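Long-range contact in flavocytochrome C3 fumarate reductase (Shewanella frigidimarina, PDB 1QO8), which catalyses the essentially unidirectional reduction of fumarate to succinate in vitro, using one FAD and four covalently bound c-type hemes per subunit: residues W217-K229 with R241-T255. Sequence-based numbering, arbitrary orientation.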
loop_
_atom_site.group_PDB
_atom_site.type_symbol
_atom_site.label_atom_id
_atom_site.label_comp_id
_atom_site.label_asym_id
_atom_site.label_seq_id
_atom_site.Cartn_x
_atom_site.Cartn_y
_atom_site.Cartn_z
ATOM N N TRP A 217 30.402 16.842 -7.512
ATOM C CA TRP A 217 29.478 17.962 -7.379
ATOM C C TRP A 217 29.429 18.484 -5.975
ATOM O O TRP A 217 29.510 19.679 -5.754
ATOM C CB TRP A 217 28.114 17.503 -7.900
ATOM C CG TRP A 217 26.932 18.293 -7.393
ATOM C CD1 TRP A 217 25.999 17.946 -6.479
ATOM C CD2 TRP A 217 26.613 19.628 -7.796
ATOM N NE1 TRP A 217 25.070 18.961 -6.280
ATOM C CE2 TRP A 217 25.433 20.011 -7.117
ATOM C CE3 TRP A 217 27.201 20.527 -8.693
ATOM C CZ2 TRP A 217 24.862 21.246 -7.309
ATOM C CZ3 TRP A 217 26.609 21.752 -8.880
ATOM C CH2 TRP A 217 25.472 22.127 -8.163
ATOM N N LEU A 218 29.296 17.635 -4.934
ATOM C CA LEU A 218 29.281 18.208 -3.570
ATOM C C LEU A 218 30.612 18.867 -3.192
ATOM O O LEU A 218 30.619 19.867 -2.447
ATOM C CB LEU A 218 28.846 17.142 -2.575
ATOM C CG LEU A 218 27.411 16.595 -2.796
ATOM C CD1 LEU A 218 27.164 15.330 -1.992
ATOM C CD2 LEU A 218 26.379 17.661 -2.472
ATOM N N GLU A 219 31.715 18.238 -3.597
ATOM C CA GLU A 219 33.050 18.743 -3.445
ATOM C C GLU A 219 33.281 20.064 -4.198
ATOM O O GLU A 219 33.814 20.934 -3.533
ATOM C CB GLU A 219 34.143 17.792 -4.019
ATOM C CG GLU A 219 34.216 16.633 -3.000
ATOM C CD GLU A 219 35.011 15.498 -3.596
ATOM O OE1 GLU A 219 34.878 15.288 -4.825
ATOM O OE2 GLU A 219 35.802 14.876 -2.866
ATOM N N SER A 220 32.775 20.213 -5.408
ATOM C CA SER A 220 32.833 21.546 -6.009
ATOM C C SER A 220 32.148 22.583 -5.132
ATOM O O SER A 220 32.473 23.759 -5.282
ATOM C CB SER A 220 32.208 21.645 -7.383
ATOM O OG SER A 220 30.837 21.271 -7.419
ATOM N N LEU A 221 31.224 22.278 -4.234
ATOM C CA LEU A 221 30.534 23.276 -3.454
ATOM C C LEU A 221 31.287 23.424 -2.157
ATOM O O LEU A 221 30.746 24.222 -1.412
ATOM C CB LEU A 221 29.073 22.842 -3.168
ATOM C CG LEU A 221 28.270 22.444 -4.421
ATOM C CD1 LEU A 221 26.813 22.005 -4.143
ATOM C CD2 LEU A 221 28.293 23.566 -5.467
ATOM N N GLY A 222 32.353 22.632 -1.890
ATOM C CA GLY A 222 33.067 22.856 -0.652
ATOM C C GLY A 222 32.967 21.719 0.365
ATOM O O GLY A 222 33.562 21.842 1.452
ATOM N N ALA A 223 32.196 20.674 0.050
ATOM C CA ALA A 223 32.092 19.593 0.994
ATOM C C ALA A 223 33.367 18.764 1.031
ATOM O O ALA A 223 34.020 18.555 0.006
ATOM C CB ALA A 223 30.943 18.652 0.666
ATOM N N ASN A 224 33.704 18.306 2.230
ATOM C CA ASN A 224 34.790 17.331 2.295
ATOM C C ASN A 224 34.183 15.917 2.408
ATOM O O ASN A 224 33.448 15.617 3.316
ATOM C CB ASN A 224 35.756 17.665 3.427
ATOM C CG ASN A 224 36.931 16.683 3.459
ATOM O OD1 ASN A 224 36.817 15.490 3.733
ATOM N ND2 ASN A 224 38.150 17.203 3.197
ATOM N N LEU A 225 34.511 14.995 1.530
ATOM C CA LEU A 225 34.154 13.583 1.634
ATOM C C LEU A 225 35.407 12.750 1.352
ATOM O O LEU A 225 35.425 11.864 0.513
ATOM C CB LEU A 225 33.024 13.244 0.653
ATOM C CG LEU A 225 31.702 14.045 0.830
ATOM C CD1 LEU A 225 30.837 13.857 -0.398
ATOM C CD2 LEU A 225 31.068 13.623 2.147
ATOM N N ASP A 226 36.504 13.017 2.085
ATOM C CA ASP A 226 37.726 12.254 1.842
ATOM C C ASP A 226 37.846 10.923 2.554
ATOM O O ASP A 226 38.737 10.138 2.149
ATOM C CB ASP A 226 38.984 13.119 2.153
ATOM C CG ASP A 226 39.242 14.178 1.104
ATOM O OD1 ASP A 226 38.822 14.160 -0.074
ATOM O OD2 ASP A 226 39.925 15.168 1.425
ATOM N N ASP A 227 37.162 10.639 3.656
ATOM C CA ASP A 227 37.297 9.376 4.350
ATOM C C ASP A 227 36.542 8.293 3.573
ATOM O O ASP A 227 35.454 8.538 3.052
ATOM C CB ASP A 227 36.874 9.446 5.793
ATOM C CG ASP A 227 36.800 8.282 6.762
ATOM O OD1 ASP A 227 35.824 7.475 6.831
ATOM O OD2 ASP A 227 37.668 8.151 7.687
ATOM N N LEU A 228 37.178 7.131 3.429
ATOM C CA LEU A 228 36.603 6.024 2.672
ATOM C C LEU A 228 36.476 4.793 3.565
ATOM O O LEU A 228 37.473 4.306 4.116
ATOM C CB LEU A 228 37.440 5.665 1.434
ATOM C CG LEU A 228 36.910 4.512 0.585
ATOM C CD1 LEU A 228 35.627 4.858 -0.161
ATOM C CD2 LEU A 228 37.927 4.037 -0.472
ATOM N N LYS A 229 35.284 4.248 3.703
ATOM C CA LYS A 229 35.013 3.096 4.509
ATOM C C LYS A 229 34.016 2.179 3.764
ATOM O O LYS A 229 33.436 2.498 2.727
ATOM C CB LYS A 229 34.368 3.359 5.896
ATOM C CG LYS A 229 35.361 3.992 6.891
ATOM C CD LYS A 229 34.812 3.876 8.312
ATOM C CE LYS A 229 35.901 4.098 9.362
ATOM N NZ LYS A 229 36.083 5.578 9.556
ATOM N N ARG A 241 32.707 9.941 3.576
ATOM C CA ARG A 241 32.433 10.686 4.743
ATOM C C ARG A 241 33.525 11.789 4.852
ATOM O O ARG A 241 34.587 11.674 4.258
ATOM C CB ARG A 241 32.589 9.839 6.003
ATOM C CG ARG A 241 31.590 8.808 6.383
ATOM C CD ARG A 241 31.798 8.157 7.744
ATOM N NE ARG A 241 30.723 7.148 7.903
ATOM C CZ ARG A 241 30.778 5.859 7.578
ATOM N NH1 ARG A 241 31.756 5.204 6.967
ATOM N NH2 ARG A 241 29.694 5.118 7.848
ATOM N N PRO A 242 33.269 12.844 5.562
ATOM C CA PRO A 242 34.207 13.954 5.776
ATOM C C PRO A 242 35.460 13.401 6.450
ATOM O O PRO A 242 35.348 12.526 7.308
ATOM C CB PRO A 242 33.477 14.950 6.712
ATOM C CG PRO A 242 32.022 14.568 6.438
ATOM C CD PRO A 242 32.037 13.055 6.371
ATOM N N HIS A 243 36.624 13.861 6.053
ATOM C CA HIS A 243 37.863 13.402 6.712
ATOM C C HIS A 243 37.729 13.508 8.210
ATOM O O HIS A 243 37.494 12.529 8.957
ATOM C CB HIS A 243 39.060 14.249 6.276
ATOM C CG HIS A 243 40.387 13.687 6.728
ATOM N ND1 HIS A 243 41.513 14.473 6.845
ATOM C CD2 HIS A 243 40.735 12.423 7.102
ATOM C CE1 HIS A 243 42.501 13.689 7.256
ATOM N NE2 HIS A 243 42.062 12.440 7.428
ATOM N N GLY A 244 37.932 14.669 8.779
ATOM C CA GLY A 244 37.567 14.678 10.252
ATOM C C GLY A 244 36.373 15.665 10.275
ATOM O O GLY A 244 35.616 15.715 9.282
ATOM N N GLY A 245 36.311 16.479 11.330
ATOM C CA GLY A 245 35.265 17.526 11.301
ATOM C C GLY A 245 33.865 16.929 11.445
ATOM O O GLY A 245 33.670 16.007 12.233
ATOM N N LYS A 246 32.905 17.420 10.676
ATOM C CA LYS A 246 31.494 17.010 10.864
ATOM C C LYS A 246 31.259 15.565 10.423
ATOM O O LYS A 246 31.997 15.163 9.530
ATOM C CB LYS A 246 30.583 17.922 10.008
ATOM C CG LYS A 246 30.664 19.386 10.477
ATOM C CD LYS A 246 30.120 20.413 9.485
ATOM C CE LYS A 246 30.080 21.814 10.135
ATOM N NZ LYS A 246 29.786 22.850 9.085
ATOM N N SER A 247 30.230 14.922 10.924
ATOM C CA SER A 247 29.416 13.904 10.311
ATOM C C SER A 247 28.941 14.221 8.893
ATOM O O SER A 247 28.863 15.408 8.549
ATOM C CB SER A 247 28.139 13.702 11.161
ATOM O OG SER A 247 28.720 13.178 12.351
ATOM N N SER A 248 28.659 13.183 8.096
ATOM C CA SER A 248 28.374 13.478 6.692
ATOM C C SER A 248 27.056 14.243 6.483
ATOM O O SER A 248 27.008 15.123 5.661
ATOM C CB SER A 248 28.357 12.131 5.931
ATOM O OG SER A 248 27.500 11.245 6.595
ATOM N N GLY A 249 25.995 14.076 7.201
ATOM C CA GLY A 249 24.717 14.744 7.153
ATOM C C GLY A 249 24.936 16.276 7.276
ATOM O O GLY A 249 24.470 16.997 6.409
ATOM N N PRO A 250 25.550 16.690 8.395
ATOM C CA PRO A 250 25.748 18.106 8.700
ATOM C C PRO A 250 26.692 18.686 7.671
ATOM O O PRO A 250 26.388 19.738 7.082
ATOM C CB PRO A 250 26.375 18.118 10.112
ATOM C CG PRO A 250 25.715 16.908 10.752
ATOM C CD PRO A 250 25.615 15.881 9.643
ATOM N N GLU A 251 27.777 17.983 7.338
ATOM C CA GLU A 251 28.616 18.461 6.242
ATOM C C GLU A 251 27.772 18.726 4.998
ATOM O O GLU A 251 28.022 19.731 4.314
ATOM C CB GLU A 251 29.718 17.502 5.868
ATOM C CG GLU A 251 30.751 17.939 4.888
ATOM C CD GLU A 251 31.731 18.985 5.335
ATOM O OE1 GLU A 251 31.634 19.449 6.498
ATOM O OE2 GLU A 251 32.554 19.355 4.446
ATOM N N ILE A 252 27.031 17.689 4.553
ATOM C CA ILE A 252 26.322 17.834 3.273
ATOM C C ILE A 252 25.269 18.948 3.265
ATOM O O ILE A 252 25.241 19.700 2.286
ATOM C CB ILE A 252 25.778 16.507 2.739
ATOM C CG1 ILE A 252 26.913 15.559 2.367
ATOM C CG2 ILE A 252 24.932 16.736 1.482
ATOM C CD1 ILE A 252 26.523 14.114 2.050
ATOM N N ILE A 253 24.423 19.079 4.227
ATOM C CA ILE A 253 23.344 20.048 4.352
ATOM C C ILE A 253 23.986 21.403 4.685
ATOM O O ILE A 253 23.473 22.388 4.179
ATOM C CB ILE A 253 22.412 19.695 5.531
ATOM C CG1 ILE A 253 21.490 18.547 5.114
ATOM C CG2 ILE A 253 21.586 20.843 6.141
ATOM C CD1 ILE A 253 20.734 18.700 3.814
ATOM N N ASP A 254 25.056 21.448 5.486
ATOM C CA ASP A 254 25.767 22.744 5.653
ATOM C C ASP A 254 26.247 23.206 4.281
ATOM O O ASP A 254 26.064 24.382 3.887
ATOM C CB ASP A 254 26.892 22.739 6.678
ATOM C CG ASP A 254 26.384 22.662 8.112
ATOM O OD1 ASP A 254 25.181 22.702 8.487
ATOM O OD2 ASP A 254 27.178 22.546 9.087
ATOM N N THR A 255 26.796 22.320 3.453
ATOM C CA THR A 255 27.358 22.701 2.178
ATOM C C THR A 255 26.267 23.148 1.186
ATOM O O THR A 255 26.449 24.093 0.450
ATOM C CB THR A 255 28.120 21.540 1.533
ATOM O OG1 THR A 255 29.112 21.171 2.472
ATOM C CG2 THR A 255 28.782 21.963 0.250
#
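Asn-224 meets Glu-251 and His-243 where the loop after helix 201-220 crosses helix 248-262 and the turn leading into it. Its CB rests 3.8 Å from Glu-251 OE2, the oxygen that also accepts the Asn-224 backbone N at 2.7 Å in a nearly straight bond, on the anti side of the carboxylate. With CG anti to the backbone N (chi1 -177°), the amide runs alongside the His-243 side chain, the amide and imidazole planes 21° apart. OD1, at the tip, takes the His-243 backbone N at 2.8 Å, and from the opposite face of the amide it receives the Asp-226 backbone N, completing an Asx turn. ND2 turns to Asp-226 OD2 in a weak bond; the other oxygen of that carboxylate is held by Gln-174. Were an alanine to stand here, the amides of His-243 and Asp-226 would probably lose their shared acceptor and the turn be free to shift.

Downstream, Asp-227 and Arg-241 form an antiparallel hydrogen-bonded pair, and Asp-226 and Asp-227 together oppose Arg-241 as a classic beta bulge. The Arg-241 chain stretches out beside Asp-227, and the CB of Lys-229 meets the guanidinium edge at NH1 (3.4 Å), while NE bonds weakly to Ala-164 O. This side chain lies near Gly-165, a probable substrate-binding residue, its nearest atom about 6 Å from the nearest of the FAD.

Upstream, the Schellman motif at Gly-222 ends helix 201-220 against Thr-255, whose CG2 touches Leu-221 CB at 3.5 Å, while OG1 bonds back to Glu-251 O. Deeper in, Leu-218 CD1 faces Ile-252 CD1. Between these apolar helix contacts and the strand pairing, Asn-224 OD1 and Glu-251 OE2 accept backbone N-H groups, which probably fixes loop 222-226 against residues 242-251.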